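Local structure of MW1564 protein (Staphylococcus aureus, 3NTV) at residues I148-A153 with V172-V177; I54-T59 with N220-L225. The protein is a putative caffeoyl-CoA O-methyltransferase that probably transfers a methyl group from S-adenosylmethionine to an acceptor hydroxyl. One frame throughout, in Å; residues are numbered along the deposited sequence.

Contact 1 (I148-A153 with V172-V177); sequences IDAAKA and VITDNV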
# COMPACT_ATOMS: atom_id res chain seq x y z
N ILE A 148 5.40 -5.92 -12.85
CA ILE A 148 5.96 -5.22 -14.02
C ILE A 148 6.54 -3.85 -13.63
O ILE A 148 6.11 -3.26 -12.65
CB ILE A 148 4.79 -5.03 -15.05
CG1 ILE A 148 4.30 -6.37 -15.61
CG2 ILE A 148 5.15 -4.10 -16.22
CD1 ILE A 148 2.82 -6.22 -16.25
N ASP A 149 7.49 -3.34 -14.43
CA ASP A 149 8.02 -1.99 -14.29
C ASP A 149 7.44 -1.20 -15.47
O ASP A 149 7.62 -1.60 -16.63
CB ASP A 149 9.55 -2.01 -14.32
CG ASP A 149 10.27 -0.68 -14.18
OD1 ASP A 149 9.83 0.31 -14.81
OD2 ASP A 149 11.32 -0.65 -13.50
N ALA A 150 6.69 -0.10 -15.20
CA ALA A 150 6.04 0.68 -16.27
C ALA A 150 7.00 1.22 -17.32
O ALA A 150 6.59 1.47 -18.45
CB ALA A 150 5.27 1.84 -15.67
N ALA A 151 8.24 1.45 -16.94
CA ALA A 151 9.23 2.06 -17.83
C ALA A 151 10.08 1.05 -18.63
O ALA A 151 10.78 1.47 -19.55
CB ALA A 151 10.14 2.97 -17.03
N LYS A 152 10.01 -0.25 -18.27
CA LYS A 152 10.80 -1.30 -18.90
C LYS A 152 10.24 -1.77 -20.23
O LYS A 152 9.21 -2.44 -20.29
CB LYS A 152 11.02 -2.49 -17.94
CG LYS A 152 12.11 -2.28 -16.90
CD LYS A 152 12.40 -3.61 -16.15
CE LYS A 152 13.04 -3.38 -14.79
NZ LYS A 152 13.11 -4.64 -14.01
N ALA A 153 10.96 -1.46 -21.33
CA ALA A 153 10.57 -1.91 -22.66
C ALA A 153 9.09 -1.68 -23.00
O ALA A 153 8.56 -0.60 -22.70
CB ALA A 153 11.01 -3.37 -22.89
N VAL A 172 -2.01 -7.23 -10.49
CA VAL A 172 -0.92 -6.72 -11.32
C VAL A 172 -0.31 -5.60 -10.47
O VAL A 172 -1.02 -4.63 -10.11
CB VAL A 172 -1.29 -6.19 -12.72
CG1 VAL A 172 -0.02 -5.76 -13.48
CG2 VAL A 172 -2.04 -7.25 -13.51
N ILE A 173 0.97 -5.75 -10.14
CA ILE A 173 1.71 -4.74 -9.39
C ILE A 173 2.64 -4.04 -10.38
O ILE A 173 3.50 -4.69 -11.00
CB ILE A 173 2.53 -5.35 -8.21
CG1 ILE A 173 1.63 -6.19 -7.24
CG2 ILE A 173 3.30 -4.25 -7.48
CD1 ILE A 173 0.42 -5.49 -6.74
N THR A 174 2.45 -2.73 -10.59
CA THR A 174 3.31 -1.99 -11.52
C THR A 174 4.20 -1.04 -10.73
O THR A 174 3.69 -0.12 -10.07
CB THR A 174 2.54 -1.22 -12.61
OG1 THR A 174 1.55 -2.04 -13.24
CG2 THR A 174 3.47 -0.66 -13.67
N ASP A 175 5.51 -1.23 -10.86
CA ASP A 175 6.49 -0.34 -10.24
C ASP A 175 6.83 0.79 -11.20
O ASP A 175 6.61 0.67 -12.41
CB ASP A 175 7.77 -1.10 -9.86
CG ASP A 175 8.63 -0.42 -8.80
OD1 ASP A 175 8.17 0.60 -8.22
OD2 ASP A 175 9.76 -0.87 -8.59
N ASN A 176 7.40 1.88 -10.66
CA ASN A 176 7.92 2.99 -11.43
C ASN A 176 6.88 3.76 -12.23
O ASN A 176 7.19 4.28 -13.30
CB ASN A 176 9.09 2.49 -12.30
CG ASN A 176 10.18 3.50 -12.55
OD1 ASN A 176 10.30 4.52 -11.87
ND2 ASN A 176 10.97 3.21 -13.55
N VAL A 177 5.68 3.90 -11.67
CA VAL A 177 4.59 4.65 -12.32
C VAL A 177 4.80 6.18 -12.24
O VAL A 177 4.07 6.93 -12.89
CB VAL A 177 3.16 4.18 -11.94
CG1 VAL A 177 2.92 2.74 -12.41
CG2 VAL A 177 2.90 4.33 -10.45

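Contact 2 (I54-T59 with N220-L225); sequences IVDRLT and NIDDGL. With SO4 (sulfate ion), chain C.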
# COMPACT_ATOMS: atom_id res chain seq x y z
N ILE A 54 17.67 -2.10 -7.84
CA ILE A 54 16.86 -3.11 -7.14
C ILE A 54 15.60 -2.43 -6.66
O ILE A 54 15.58 -1.21 -6.51
CB ILE A 54 17.53 -4.03 -6.07
CG1 ILE A 54 18.02 -3.27 -4.82
CG2 ILE A 54 18.58 -4.97 -6.69
CD1 ILE A 54 18.11 -4.11 -3.56
N VAL A 55 14.53 -3.22 -6.44
CA VAL A 55 13.25 -2.71 -5.95
C VAL A 55 13.48 -1.96 -4.62
O VAL A 55 14.27 -2.43 -3.79
CB VAL A 55 12.25 -3.89 -5.79
CG1 VAL A 55 10.90 -3.42 -5.23
CG2 VAL A 55 12.05 -4.62 -7.12
N ASP A 56 12.79 -0.83 -4.40
CA ASP A 56 12.96 -0.10 -3.15
C ASP A 56 12.40 -0.86 -1.96
O ASP A 56 11.43 -1.62 -2.09
CB ASP A 56 12.41 1.31 -3.24
CG ASP A 56 13.23 2.18 -4.18
OD1 ASP A 56 14.40 2.45 -3.86
OD2 ASP A 56 12.73 2.50 -5.26
N ARG A 57 13.03 -0.68 -0.80
CA ARG A 57 12.66 -1.38 0.41
C ARG A 57 11.19 -1.26 0.83
O ARG A 57 10.55 -2.27 1.12
CB ARG A 57 13.58 -1.00 1.58
CG ARG A 57 13.26 -1.77 2.87
CD ARG A 57 13.55 -3.27 2.74
NE ARG A 57 13.12 -4.02 3.92
CZ ARG A 57 13.86 -4.24 4.99
NH1 ARG A 57 15.10 -3.77 5.05
NH2 ARG A 57 13.37 -4.91 6.02
N LEU A 58 10.66 -0.03 0.90
CA LEU A 58 9.27 0.12 1.36
C LEU A 58 8.29 -0.45 0.36
O LEU A 58 7.29 -1.05 0.74
CB LEU A 58 8.95 1.58 1.74
CG LEU A 58 9.80 2.14 2.90
CD1 LEU A 58 9.41 3.58 3.20
CD2 LEU A 58 9.66 1.30 4.18
N THR A 59 8.61 -0.31 -0.93
CA THR A 59 7.77 -0.90 -2.01
C THR A 59 7.78 -2.43 -1.87
O THR A 59 6.72 -3.07 -1.91
CB THR A 59 8.37 -0.52 -3.38
OG1 THR A 59 8.13 0.89 -3.58
CG2 THR A 59 7.75 -1.32 -4.53
N ASN A 220 2.27 7.28 -4.18
CA ASN A 220 3.53 8.01 -4.38
C ASN A 220 4.51 7.64 -3.29
O ASN A 220 4.78 8.40 -2.34
CB ASN A 220 3.34 9.53 -4.52
CG ASN A 220 2.67 10.17 -3.34
OD1 ASN A 220 1.80 9.57 -2.69
ND2 ASN A 220 3.09 11.37 -3.00
N ILE A 221 4.98 6.41 -3.38
CA ILE A 221 6.01 5.85 -2.51
C ILE A 221 7.13 5.49 -3.44
O ILE A 221 6.88 4.97 -4.53
CB ILE A 221 5.56 4.62 -1.67
CG1 ILE A 221 4.97 3.46 -2.52
CG2 ILE A 221 4.67 5.05 -0.52
CD1 ILE A 221 5.16 2.05 -1.86
N ASP A 222 8.38 5.79 -3.03
CA ASP A 222 9.57 5.40 -3.81
C ASP A 222 9.45 5.89 -5.27
O ASP A 222 9.26 7.09 -5.49
CB ASP A 222 9.77 3.86 -3.68
CG ASP A 222 10.03 3.39 -2.26
OD1 ASP A 222 10.75 4.09 -1.51
OD2 ASP A 222 9.56 2.29 -1.90
N ASP A 223 9.48 4.98 -6.26
CA ASP A 223 9.38 5.33 -7.68
C ASP A 223 7.95 5.40 -8.19
O ASP A 223 7.75 5.57 -9.40
CB ASP A 223 10.15 4.28 -8.49
CG ASP A 223 11.63 4.28 -8.23
OD1 ASP A 223 12.20 5.39 -8.11
OD2 ASP A 223 12.23 3.18 -8.16
N GLY A 224 6.98 5.21 -7.30
CA GLY A 224 5.56 5.17 -7.66
C GLY A 224 5.12 3.73 -7.85
O GLY A 224 5.85 2.94 -8.47
N LEU A 225 3.96 3.35 -7.29
CA LEU A 225 3.47 1.98 -7.39
C LEU A 225 1.99 1.96 -7.73
O LEU A 225 1.24 2.81 -7.23
CB LEU A 225 3.71 1.26 -6.03
CG LEU A 225 3.52 -0.27 -6.01
CD1 LEU A 225 4.61 -0.96 -6.81
CD2 LEU A 225 3.53 -0.80 -4.59
S SO4 C . 15.47 -7.13 -8.34
O1 SO4 C . 14.48 -8.23 -8.22
O2 SO4 C . 16.80 -7.72 -8.24
O3 SO4 C . 15.30 -6.48 -9.66
O4 SO4 C . 15.15 -6.13 -7.30
O HOH W 1 14.04 0.64 -7.78
O HOH W 2 13.12 5.35 -5.26
O HOH W 3 12.04 2.42 0.29
O HOH W 4 8.78 1.93 -6.05

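Contact 1 (I148-A153 with V172-V177)
Ile148 and Thr174, then Asp149 and Asp175, sit side by side where two parallel strands, 143-149 and 170-175, reach their C-terminal ends in the Rossmann-like sheet of an O-methyltransferase. The tight part is the backbone. Ile148 N donates to Ile173 O (2.9 Å), Asp175 N to Ile148 O (2.8 Å) and Ala150 N to Asp175 O (2.9 Å), the last bond carrying the pairing one step beyond the end of strand 143-149. On the sheet face of Ile148 and Thr174, methyl groups close the gap. Thr174 CG2, set anti to the backbone N, rests 3.7 Å from Ala150 CB, while OG1 of the same residue turns to Tyr204 of helix 192-209. Earlier along the strands, Ile148 CD1 meets Val172 CG1 obliquely at 4.0 Å. The looser side lies on the other face, beyond the strand ends. There Asp149 is partly exposed; its carboxylate extends away from its own N (chi1 -180°) and crosses the amide of Asn176 with the two planes 87° apart. Only a weak bond joins them, Asn176 ND2 to Asp149 OD1 at 3.4 Å; the amide oxygen has a firmer partner in the backbone N of His180. Asn176 adopts a left-handed backbone conformation just after its strand. An aspartate ending one strand, and at the end of the next an aspartate followed by an asparagine, recall the metal ligands of metal-dependent caffeoyl-CoA O-methyltransferases, although these coordinates hold no metal. The shorter bond to Asp149 OD1 comes from its own chain: in an Asx turn, inside the type I turn 149-152, Ala151 N donates to Asp149 OD1 at 2.9 Å.

Contact 2 (I54-T59 with N220-L225)
Asp222 meets Thr59 where the type II' turn Ile221-Gly224 abuts the first turn of helix 57-70. The side chains of Asp222 and Thr59 lie alongside, pointing opposite ways, and OD2 accepts two bonds from Thr59. Thr59 OG1 donates to the anti lone pair of Asp222 OD2 at 2.6 Å, and Thr59 N adds a weak, bent bond to that oxygen (2.9 Å, 128° at the hydrogen). The threonine hydroxyl lies beside its backbone N (chi1 -71°), which lets both donors face one acceptor. Asp222 OD1 is tied through a water to Leu58 N, another helix-start amide. Asp56, at the N-cap position but making no capping bond, also runs opposite to Asp222; its CB rests 3.3 Å from Asp222 OD2, and the carboxylate planes are 36° apart. Asp223 instead crosses Asp56 at about a right angle, bringing the two OD2 atoms to 3.0 Å. This pairing of like groups is probably eased by a water that donates to Asp56 OD2 and, weakly, to Asp223 OD1. Ile221 CD1 packs against the threonine hydroxyl, 3.6 Å from Thr59 OG1; the apolar pair is Thr59 CG2 with Leu225 CD1, 3.9 Å. Leu58 packs on Asn220 of the second subunit, placing this corner at the dimer interface. A further water bridges the segments, donating to Thr59 OG1 at 2.8 Å and accepting from Asp223 N.

In the fold
Contact 1 is nested inside the long chain loop that contact 2 closes, and their centres lie 11 Å apart. They touch where segment 172-177 packs on segment 220-225: Asn176 OD1 is 3.4 Å from Asp223 CB, and Val177 CG2 is 3.5 Å from Leu225 N. Strand 225-230 runs antiparallel to strand 170-175 of contact 1. His180 also links them, bonding to Asn176 and weakly to Asp223. At the Val55 end of contact 2, a sulfate, probably from the crystallisation liquor, is bound by Val55 N, by the backbone N of Ala81, Ile82 and Tyr84 and by Ser85 OG, in the loop after strand 74-78 and the start of helix 84-90, a region that in related methyltransferases helps form the S-adenosylmethionine pocket.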